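Local coordinates for protein L-ribulose 3-epimerase (Methylomonas sp. DH-1, PDB 7CJ7) that catalyses the manganese-dependent epimerization of ketoses at C3, most actively converting L-ribulose to L-xylulose and also acting on D-ribulose, D-allulose and D-fructose, at residues A[7-12]-A[241-246]; A[210-215]-A[229-234]. All blocks are in the same frame, centred on the assembly; numbering follows the deposited sequence.

Interaction 1 of 2, residues A[7-12]-A[241-246]; sequences LEYGGH and GPITFE. With MN (manganese (II) ion), chain D; SOL (L-sorbose), chain C.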
loop_
_atom_site.group_PDB
_atom_site.type_symbol
_atom_site.label_atom_id
_atom_site.label_comp_id
_atom_site.label_asym_id
_atom_site.label_seq_id
_atom_site.Cartn_x
_atom_site.Cartn_y
_atom_site.Cartn_z
ATOM N N LEU A 7 18.321 6.302 22.580
ATOM C CA LEU A 7 18.659 5.741 21.256
ATOM C C LEU A 7 19.032 4.270 21.454
ATOM O O LEU A 7 20.017 3.995 22.121
ATOM C CB LEU A 7 19.815 6.532 20.642
ATOM C CG LEU A 7 20.212 6.087 19.241
ATOM C CD1 LEU A 7 19.015 6.096 18.313
ATOM C CD2 LEU A 7 21.324 6.964 18.691
ATOM N N GLU A 8 18.243 3.355 20.903
ATOM C CA GLU A 8 18.510 1.899 21.015
ATOM C C GLU A 8 17.928 1.241 19.772
ATOM O O GLU A 8 16.975 1.795 19.204
ATOM C CB GLU A 8 17.939 1.316 22.307
ATOM C CG GLU A 8 16.515 1.750 22.614
ATOM C CD GLU A 8 15.958 1.117 23.883
ATOM O OE1 GLU A 8 14.866 1.500 24.316
ATOM O OE2 GLU A 8 16.621 0.231 24.433
ATOM N N TYR A 9 18.519 0.119 19.367
ATOM C CA TYR A 9 18.186 -0.590 18.117
ATOM C C TYR A 9 17.532 -1.927 18.447
ATOM O O TYR A 9 18.023 -2.685 19.309
ATOM C CB TYR A 9 19.438 -0.755 17.264
ATOM C CG TYR A 9 20.154 0.544 17.017
ATOM C CD1 TYR A 9 19.868 1.325 15.912
ATOM C CD2 TYR A 9 21.063 1.029 17.937
ATOM C CE1 TYR A 9 20.519 2.525 15.697
ATOM C CE2 TYR A 9 21.719 2.229 17.740
ATOM C CZ TYR A 9 21.457 2.974 16.608
ATOM O OH TYR A 9 22.107 4.163 16.426
ATOM N N GLY A 10 16.454 -2.219 17.734
ATOM C CA GLY A 10 15.622 -3.396 18.010
ATOM C C GLY A 10 15.226 -4.114 16.744
ATOM O O GLY A 10 15.327 -3.519 15.638
ATOM N N GLY A 11 14.843 -5.378 16.904
ATOM C CA GLY A 11 14.293 -6.217 15.833
ATOM C C GLY A 11 12.872 -6.613 16.163
ATOM O O GLY A 11 12.598 -6.951 17.325
ATOM N N HIS A 12 11.977 -6.531 15.184
ATOM C CA HIS A 12 10.581 -7.007 15.310
ATOM C C HIS A 12 10.592 -8.534 15.390
ATOM O O HIS A 12 11.387 -9.152 14.665
ATOM C CB HIS A 12 9.755 -6.467 14.142
ATOM C CG HIS A 12 8.294 -6.681 14.314
ATOM N ND1 HIS A 12 7.669 -7.820 13.870
ATOM C CD2 HIS A 12 7.336 -5.903 14.860
ATOM C CE1 HIS A 12 6.382 -7.742 14.144
ATOM N NE2 HIS A 12 6.150 -6.570 14.741
ATOM N N GLY A 241 15.599 7.754 20.378
ATOM C CA GLY A 241 14.536 6.835 20.792
ATOM C C GLY A 241 14.707 5.497 20.096
ATOM O O GLY A 241 15.662 5.291 19.358
ATOM N N PRO A 242 13.780 4.556 20.331
ATOM C CA PRO A 242 13.849 3.243 19.700
ATOM C C PRO A 242 13.822 3.335 18.168
ATOM O O PRO A 242 13.076 4.124 17.606
ATOM C CB PRO A 242 12.619 2.510 20.248
ATOM C CG PRO A 242 12.320 3.230 21.533
ATOM C CD PRO A 242 12.666 4.675 21.275
ATOM N N ILE A 243 14.664 2.526 17.536
ATOM C CA ILE A 243 14.646 2.281 16.067
ATOM C C ILE A 243 14.567 0.769 15.878
ATOM O O ILE A 243 15.544 0.093 16.253
ATOM C CB ILE A 243 15.903 2.876 15.407
ATOM C CG1 ILE A 243 16.020 4.378 15.688
ATOM C CG2 ILE A 243 15.906 2.556 13.919
ATOM C CD1 ILE A 243 17.295 5.011 15.155
ATOM N N THR A 244 13.444 0.264 15.373
ATOM C CA THR A 244 13.201 -1.186 15.158
ATOM C C THR A 244 13.285 -1.512 13.670
ATOM O O THR A 244 12.591 -0.854 12.872
ATOM C CB THR A 244 11.815 -1.642 15.627
ATOM O OG1 THR A 244 11.579 -1.252 16.974
ATOM C CG2 THR A 244 11.635 -3.138 15.518
ATOM N N PHE A 245 14.100 -2.501 13.318
ATOM C CA PHE A 245 14.071 -3.119 11.975
ATOM C C PHE A 245 12.826 -4.002 11.902
ATOM O O PHE A 245 12.617 -4.877 12.772
ATOM C CB PHE A 245 15.346 -3.912 11.697
ATOM C CG PHE A 245 15.240 -4.772 10.465
ATOM C CD1 PHE A 245 14.898 -4.221 9.239
ATOM C CD2 PHE A 245 15.458 -6.134 10.533
ATOM C CE1 PHE A 245 14.779 -5.018 8.108
ATOM C CE2 PHE A 245 15.348 -6.927 9.402
ATOM C CZ PHE A 245 15.021 -6.370 8.193
ATOM N N GLU A 246 12.029 -3.776 10.865
ATOM C CA GLU A 246 10.773 -4.506 10.625
ATOM C C GLU A 246 10.807 -5.085 9.210
ATOM O O GLU A 246 11.143 -4.352 8.257
ATOM C CB GLU A 246 9.581 -3.580 10.833
ATOM C CG GLU A 246 8.255 -4.289 10.713
ATOM C CD GLU A 246 7.110 -3.485 11.296
ATOM O OE1 GLU A 246 6.438 -3.977 12.230
ATOM O OE2 GLU A 246 6.904 -2.369 10.819
HETATM MN MN MN D . 5.796 -0.691 11.498
HETATM C C1 SOL C . 2.162 -2.698 10.219
HETATM O O1 SOL C . 2.227 -2.485 8.829
HETATM C C2 SOL C . 3.393 -2.213 10.915
HETATM O O2 SOL C . 4.115 -1.382 10.389
HETATM C C3 SOL C . 3.749 -2.820 12.264
HETATM O O3 SOL C . 4.637 -1.986 12.973
HETATM C C4 SOL C . 2.502 -3.098 13.096
HETATM O O4 SOL C . 1.816 -1.870 13.349
HETATM C C5 SOL C . 2.797 -3.771 14.438
HETATM O O5 SOL C . 1.600 -3.822 15.214
HETATM C C6 SOL C . 3.352 -5.173 14.305
HETATM O O6 SOL C . 3.647 -5.721 15.593
#

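Interaction 2 of 2, residues A[210-215]-A[229-234]; sequences VHIGES and SFFAAL. With MN (manganese (II) ion), chain D.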
loop_
_atom_site.group_PDB
_atom_site.type_symbol
_atom_site.label_atom_id
_atom_site.label_comp_id
_atom_site.label_asym_id
_atom_site.label_seq_id
_atom_site.Cartn_x
_atom_site.Cartn_y
_atom_site.Cartn_z
ATOM N N VAL A 210 10.451 4.744 15.961
ATOM C CA VAL A 210 10.794 4.626 14.524
ATOM C C VAL A 210 10.857 3.152 14.129
ATOM O O VAL A 210 11.505 2.357 14.845
ATOM C CB VAL A 210 12.115 5.344 14.206
ATOM C CG1 VAL A 210 12.628 4.943 12.834
ATOM C CG2 VAL A 210 11.974 6.848 14.332
ATOM N N HIS A 211 10.180 2.817 13.035
ATOM C CA HIS A 211 10.367 1.552 12.289
ATOM C C HIS A 211 11.135 1.826 11.002
ATOM O O HIS A 211 10.766 2.761 10.243
ATOM C CB HIS A 211 9.042 0.868 11.986
ATOM C CG HIS A 211 8.479 0.156 13.164
ATOM N ND1 HIS A 211 7.274 -0.508 13.104
ATOM C CD2 HIS A 211 8.946 -0.000 14.423
ATOM C CE1 HIS A 211 7.039 -1.091 14.262
ATOM N NE2 HIS A 211 8.036 -0.771 15.103
ATOM N N ILE A 212 12.136 0.980 10.766
ATOM C CA ILE A 212 12.941 0.947 9.521
ATOM C C ILE A 212 12.458 -0.265 8.732
ATOM O O ILE A 212 12.704 -1.406 9.175
ATOM C CB ILE A 212 14.445 0.890 9.824
ATOM C CG1 ILE A 212 14.896 2.054 10.708
ATOM C CG2 ILE A 212 15.249 0.801 8.536
ATOM C CD1 ILE A 212 14.566 3.419 10.146
ATOM N N GLY A 213 11.745 -0.004 7.645
ATOM C CA GLY A 213 11.275 -1.020 6.688
ATOM C C GLY A 213 11.575 -0.598 5.262
ATOM O O GLY A 213 11.364 0.587 4.921
ATOM N N GLU A 214 12.054 -1.523 4.439
ATOM C CA GLU A 214 12.267 -1.259 2.997
ATOM C C GLU A 214 10.891 -1.134 2.326
ATOM O O GLU A 214 9.870 -1.511 2.936
ATOM C CB GLU A 214 13.148 -2.357 2.395
ATOM C CG GLU A 214 13.638 -2.074 0.984
ATOM C CD GLU A 214 14.227 -0.693 0.720
ATOM O OE1 GLU A 214 15.475 -0.564 0.722
ATOM O OE2 GLU A 214 13.437 0.249 0.469
ATOM N N SER A 215 10.854 -0.594 1.115
ATOM C CA SER A 215 9.605 -0.329 0.358
ATOM C C SER A 215 8.774 -1.605 0.216
ATOM O O SER A 215 7.536 -1.502 0.232
ATOM C CB SER A 215 9.920 0.291 -0.979
ATOM O OG SER A 215 10.876 -0.485 -1.699
ATOM N N SER A 229 17.619 10.520 3.006
ATOM C CA SER A 229 16.737 11.650 3.378
ATOM C C SER A 229 16.180 11.423 4.784
ATOM O O SER A 229 16.190 12.357 5.605
ATOM C CB SER A 229 15.641 11.829 2.364
ATOM O OG SER A 229 14.831 12.927 2.716
ATOM N N PHE A 230 15.729 10.208 5.068
ATOM C CA PHE A 230 15.094 9.884 6.362
ATOM C C PHE A 230 16.112 10.036 7.500
ATOM O O PHE A 230 15.791 10.692 8.500
ATOM C CB PHE A 230 14.510 8.476 6.349
ATOM C CG PHE A 230 13.810 8.152 7.637
ATOM C CD1 PHE A 230 12.664 8.838 7.998
ATOM C CD2 PHE A 230 14.333 7.218 8.516
ATOM C CE1 PHE A 230 12.013 8.550 9.186
ATOM C CE2 PHE A 230 13.681 6.930 9.705
ATOM C CZ PHE A 230 12.532 7.607 10.045
ATOM N N PHE A 231 17.295 9.426 7.387
ATOM C CA PHE A 231 18.296 9.468 8.485
ATOM C C PHE A 231 18.840 10.896 8.651
ATOM O O PHE A 231 19.142 11.305 9.787
ATOM C CB PHE A 231 19.376 8.407 8.285
ATOM C CG PHE A 231 18.894 7.009 8.573
ATOM C CD1 PHE A 231 18.426 6.666 9.831
ATOM C CD2 PHE A 231 18.899 6.038 7.583
ATOM C CE1 PHE A 231 17.985 5.378 10.102
ATOM C CE2 PHE A 231 18.472 4.749 7.860
ATOM C CZ PHE A 231 18.016 4.422 9.115
ATOM N N ALA A 232 18.936 11.660 7.569
ATOM C CA ALA A 232 19.333 13.084 7.635
ATOM C C ALA A 232 18.329 13.853 8.504
ATOM O O ALA A 232 18.752 14.652 9.361
ATOM C CB ALA A 232 19.452 13.655 6.248
ATOM N N ALA A 233 17.034 13.615 8.309
ATOM C CA ALA A 233 15.963 14.312 9.060
ATOM C C ALA A 233 16.038 13.917 10.540
ATOM O O ALA A 233 15.889 14.797 11.394
ATOM C CB ALA A 233 14.617 13.989 8.473
ATOM N N LEU A 234 16.240 12.632 10.846
ATOM C CA LEU A 234 16.402 12.170 12.248
ATOM C C LEU A 234 17.570 12.923 12.891
ATOM O O LEU A 234 17.462 13.309 14.054
ATOM C CB LEU A 234 16.651 10.658 12.288
ATOM C CG LEU A 234 15.448 9.747 12.039
ATOM C CD1 LEU A 234 15.818 8.317 12.385
ATOM C CD2 LEU A 234 14.225 10.174 12.832
HETATM MN MN MN D . 5.796 -0.691 11.498
#

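Interaction 1 of 2, residues A[7-12]-A[241-246]
The TIM barrel closes here, where its first strand, 8-12, pairs in parallel with its last, 242-245. Four backbone hydrogen bonds join them. Ile243 N donates to Glu8 O, Gly10 N to Ile243 O, Phe245 N to Gly10 O, and His12 N to Phe245 O. The last is nearly straight (N-H...O 165°). Gly10 pairs with Thr244, whose side chain points into the barrel and whose OG1 hydrogen-bonds to Tyr39, Glu41 and Tyr209. On the same face, Glu8 OE2 makes a salt bridge with Arg65, and Glu8 OE1 a hydrogen bond with His67. On the outer face, Ile243 CD1 lies 3.8 Å from Leu7 CD1 and 4.1 Å from Tyr9 CE1. At the C-terminal end, His12 and Glu246 run side by side into the active site. With chi1 at -169°, His12 turns its ring away from its own backbone N and along Glu246 to the sugar. His12 NE2 and O6 of L-sorbose form a hydrogen bond of 2.8 Å, with O6 at the ring edge and in its plane. Glu246 OE1 sits over one ring face, 3.4 Å from His12 CD2. With an alanine in place of His12, sugar O6 would probably lose its mate NE2, and Glu246 OE1 the ring beneath it. Glu246 is probably a proton donor/acceptor in catalysis, as in related epimerases. Glu246 OE2 binds manganese at 2.1 Å, beside Glu152, Asp185, His211 and sugar O2 and O3.

Interaction 2 of 2, residues A[210-215]-A[229-234]
The Phe230 ring meets Val210 at its edge: Val210 CG1 lies in the ring plane, 3.9 Å from Phe230 CE2. Leu234 CG, one helical turn on, covers one face of the same ring near its rim. The Phe231 ring has Phe230 CD2 over one face, again offset toward the rim. Ile212 CD1 reaches both aromatic rings obliquely. Ile212 CD1 is 3.6 Å from Phe230 CE2 and 3.7 Å from Phe231 CZ. The two torsions of Ile212 explain this. CG1 lies anti to the carbonyl carbon (chi1 -56°), and a bent second torsion (chi2 -56°) carries CD1 to the helix. Val210 and Phe230 approach from opposite directions, and so do Ile212 and Phe231. Val210 CG2 adds a looser contact with Leu234 CD2 at 4.3 Å. The touching residues are all buried, and the contact is wholly apolar. Thr186 and Met189 of helix 186-192 and Val200 of helix 198-203 also pack on Phe230. Between Val210 and Ile212, His211 points the other way, into the barrel. His211 ND1 binds manganese at 2.2 Å, and its NE2 hydrogen-bonds to Glu41, which would tend to fix the ring's rotation. Beyond the strand, the backbone N of Ser215 donates to Glu214 OE2 at 2.8 Å. Glu214 also accepts from the backbone of Gly221 and Val225, tying the strand's exit to the loop before the helix. Residues 210-212 of the strand and 229-234 of the helix run roughly antiparallel, at 156°, as expected within a beta-alpha-beta unit of a TIM barrel, with an apolar outer layer and a metal ligand facing inward.

In the fold
From the N terminus, strand 8-12 opens the barrel. The chain then passes through the successive strands and helices to strand 207-212. After the loop that follows, helix 227-236 folds back on this strand, and interaction 2 closes a short loop. This loop lies nested inside the long one that interaction 1 closes when strand 242-245 returns to the first strand. Interaction 2 fastens a helix to the outside of the barrel; interaction 1 seals the barrel wall. They meet through neighbouring strands: Thr244 N and O probably hydrogen-bond to Val210 O and Ile212 N, and Ile243 packs on Ile212. Both contacts reach the same manganese, through His211 and Glu246.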